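Local coordinates for protein YibA (Escherichia coli, PDB 1OYZ), which is of unknown function, possibly an oxidoreductase, and folds as an all-helical HEAT-repeat-like solenoid, at residues E211-L216 and S226-E231. Sequence-based numbering, arbitrary orientation.
Sequences EAIIGL and SVLCDE
Ile213 reaches from helix 206-218 to helix 225-232 and divides its two branches between successive residues there. Its CG2 methyl lies 3.7 Å from CD1 of Leu228, while CD1, at the end of the longer branch, comes within 3.9 Å of CG2 of Val227. With CG1 anti to the carbonyl carbon (chi1 -69°) and the chain then extended (chi2 166°), CD1 faces this Val227 methyl and, more loosely, CG of Glu231, 4.4 Å away. Leu228 leaves its backbone at a slant to the neighbouring helix, but its first torsion sets CG anti to the backbone N and the second then turns CD1 to CG2 of Ile213. The contact between the segments is apolar and buries 138 Å² over both sides; the segment axes approach to 11.0 Å, and CA of Ile213 and CA of Leu228 are separated by 7.2 Å.

Glu231 offers CG to Ile213, while its OE1 forms salt bridges with Lys234 and with Arg209 of helix 206-218, so charge pairing joins the two helices beside the apolar contact. Leu201 touches both Ile213 and Val227, and helix 239-248 closes over Ile213 and Leu228 through Ala244, Ile241 and Leu248. Consecutive helices joined by a short connection, in a splayed crossing with the N-to-C directions of the segments 120° apart, and sharing a hydrophobic seam, are consistent with a HEAT-like alpha-solenoid.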
ATOM      1  N   GLU A 211       5.201  10.729  -7.532  1.00 27.58           N
ATOM      2  CA  GLU A 211       4.865   9.518  -8.289  1.00 25.96           C
ATOM      3  C   GLU A 211       4.428   9.850  -9.739  1.00 26.28           C
ATOM      4  O   GLU A 211       4.708   9.087 -10.678  1.00 24.40           O
ATOM      5  CB  GLU A 211       3.751   8.714  -7.582  1.00 29.21           C
ATOM      6  CG  GLU A 211       4.187   7.976  -6.247  1.00 37.09           C
ATOM      7  CD  GLU A 211       5.128   6.799  -6.455  1.00 37.55           C
ATOM      8  OE1 GLU A 211       4.962   6.144  -7.515  1.00 37.93           O
ATOM      9  OE2 GLU A 211       6.003   6.480  -5.562  1.00 41.55           O
ATOM     10  N   ALA A 212       3.726  10.974  -9.915  1.00 26.04           N
ATOM     11  CA  ALA A 212       3.277  11.395 -11.254  1.00 24.88           C
ATOM     12  C   ALA A 212       4.514  11.715 -12.101  1.00 24.44           C
ATOM     13  O   ALA A 212       4.626  11.305 -13.262  1.00 26.26           O
ATOM     14  CB  ALA A 212       2.363  12.629 -11.141  1.00 26.51           C
ATOM     15  N   ILE A 213       5.448  12.438 -11.505  1.00 25.18           N
ATOM     16  CA  ILE A 213       6.684  12.776 -12.193  1.00 24.93           C
ATOM     17  C   ILE A 213       7.467  11.537 -12.597  1.00 26.46           C
ATOM     18  O   ILE A 213       7.928  11.424 -13.746  1.00 24.09           O
ATOM     19  CB  ILE A 213       7.577  13.673 -11.314  1.00 25.54           C
ATOM     20  CG1 ILE A 213       6.909  15.049 -11.177  1.00 24.02           C
ATOM     21  CG2 ILE A 213       8.974  13.790 -11.935  1.00 26.77           C
ATOM     22  CD1 ILE A 213       7.467  15.916 -10.118  1.00 20.40           C
ATOM     23  N   ILE A 214       7.628  10.580 -11.681  1.00 28.24           N
ATOM     24  CA  ILE A 214       8.393   9.392 -12.075  1.00 29.84           C
ATOM     25  C   ILE A 214       7.565   8.590 -13.079  1.00 29.90           C
ATOM     26  O   ILE A 214       8.091   8.036 -14.042  1.00 28.46           O
ATOM     27  CB  ILE A 214       8.823   8.497 -10.848  1.00 33.02           C
ATOM     28  CG1 ILE A 214       7.873   7.356 -10.664  1.00 35.29           C
ATOM     29  CG2 ILE A 214       8.880   9.301  -9.553  1.00 35.21           C
ATOM     30  CD1 ILE A 214       8.432   6.100 -11.254  1.00 37.54           C
ATOM     31  N   GLY A 215       6.256   8.543 -12.866  1.00 30.90           N
ATOM     32  CA  GLY A 215       5.415   7.809 -13.793  1.00 31.49           C
ATOM     33  C   GLY A 215       5.466   8.391 -15.207  1.00 29.82           C
ATOM     34  O   GLY A 215       5.623   7.654 -16.195  1.00 28.64           O
ATOM     35  N   LEU A 216       5.347   9.708 -15.315  1.00 28.72           N
ATOM     36  CA  LEU A 216       5.371  10.316 -16.642  1.00 27.86           C
ATOM     37  C   LEU A 216       6.748  10.178 -17.258  1.00 27.64           C
ATOM     38  O   LEU A 216       6.867   9.898 -18.440  1.00 27.29           O
ATOM     39  CB  LEU A 216       4.938  11.788 -16.584  1.00 26.34           C
ATOM     40  CG  LEU A 216       3.428  11.897 -16.346  1.00 30.34           C
ATOM     41  CD1 LEU A 216       3.005  13.303 -15.971  1.00 28.22           C
ATOM     42  CD2 LEU A 216       2.710  11.444 -17.601  1.00 30.07           C
ATOM     43  N   SER A 226       8.159  20.789 -17.995  1.00 31.43           N
ATOM     44  CA  SER A 226       8.115  22.040 -17.247  1.00 33.25           C
ATOM     45  C   SER A 226       8.269  21.866 -15.726  1.00 31.72           C
ATOM     46  O   SER A 226       9.083  22.533 -15.093  1.00 31.36           O
ATOM     47  CB  SER A 226       6.811  22.775 -17.564  1.00 32.91           C
ATOM     48  OG  SER A 226       6.925  24.130 -17.175  1.00 38.97           O
ATOM     49  N   VAL A 227       7.494  20.966 -15.137  1.00 32.13           N
ATOM     50  CA  VAL A 227       7.580  20.769 -13.690  1.00 32.65           C
ATOM     51  C   VAL A 227       8.926  20.148 -13.351  1.00 31.05           C
ATOM     52  O   VAL A 227       9.569  20.507 -12.371  1.00 30.92           O
ATOM     53  CB  VAL A 227       6.408  19.872 -13.179  1.00 33.08           C
ATOM     54  CG1 VAL A 227       6.252  18.683 -14.106  1.00 37.21           C
ATOM     55  CG2 VAL A 227       6.679  19.382 -11.752  1.00 33.01           C
ATOM     56  N   LEU A 228       9.366  19.225 -14.179  1.00 31.74           N
ATOM     57  CA  LEU A 228      10.637  18.584 -13.926  1.00 33.98           C
ATOM     58  C   LEU A 228      11.731  19.667 -13.838  1.00 35.53           C
ATOM     59  O   LEU A 228      12.513  19.704 -12.878  1.00 30.99           O
ATOM     60  CB  LEU A 228      10.920  17.581 -15.041  1.00 34.68           C
ATOM     61  CG  LEU A 228      11.920  16.460 -14.751  1.00 34.66           C
ATOM     62  CD1 LEU A 228      11.635  15.824 -13.389  1.00 37.62           C
ATOM     63  CD2 LEU A 228      11.848  15.431 -15.860  1.00 33.10           C
ATOM     64  N   CYS A 229      11.759  20.558 -14.830  1.00 36.93           N
ATOM     65  CA  CYS A 229      12.721  21.662 -14.853  1.00 37.68           C
ATOM     66  C   CYS A 229      12.670  22.452 -13.540  1.00 38.87           C
ATOM     67  O   CYS A 229      13.716  22.762 -12.946  1.00 38.70           O
ATOM     68  CB  CYS A 229      12.415  22.612 -16.022  1.00 39.16           C
ATOM     69  SG  CYS A 229      13.331  24.187 -15.988  1.00 45.74           S
ATOM     70  N   ASP A 230      11.468  22.777 -13.072  1.00 37.63           N
ATOM     71  CA  ASP A 230      11.358  23.537 -11.834  1.00 40.14           C
ATOM     72  C   ASP A 230      11.932  22.818 -10.615  1.00 38.98           C
ATOM     73  O   ASP A 230      12.544  23.444  -9.756  1.00 38.75           O
ATOM     74  CB  ASP A 230       9.907  23.879 -11.516  1.00 43.35           C
ATOM     75  CG  ASP A 230       9.278  24.776 -12.551  1.00 46.95           C
ATOM     76  OD1 ASP A 230       8.038  24.934 -12.495  1.00 47.24           O
ATOM     77  OD2 ASP A 230      10.018  25.317 -13.404  1.00 49.43           O
ATOM     78  N   GLU A 231      11.698  21.513 -10.539  1.00 37.94           N
ATOM     79  CA  GLU A 231      12.150  20.711  -9.420  1.00 38.16           C
ATOM     80  C   GLU A 231      13.654  20.593  -9.401  1.00 37.72           C
ATOM     81  O   GLU A 231      14.270  20.620  -8.331  1.00 37.80           O
ATOM     82  CB  GLU A 231      11.521  19.324  -9.492  1.00 36.79           C
ATOM     83  CG  GLU A 231      10.061  19.366  -9.179  1.00 41.81           C
ATOM     84  CD  GLU A 231       9.800  19.826  -7.767  1.00 42.88           C
ATOM     85  OE1 GLU A 231       8.786  20.515  -7.544  1.00 44.51           O
ATOM     86  OE2 GLU A 231      10.619  19.501  -6.875  1.00 45.90           O
TER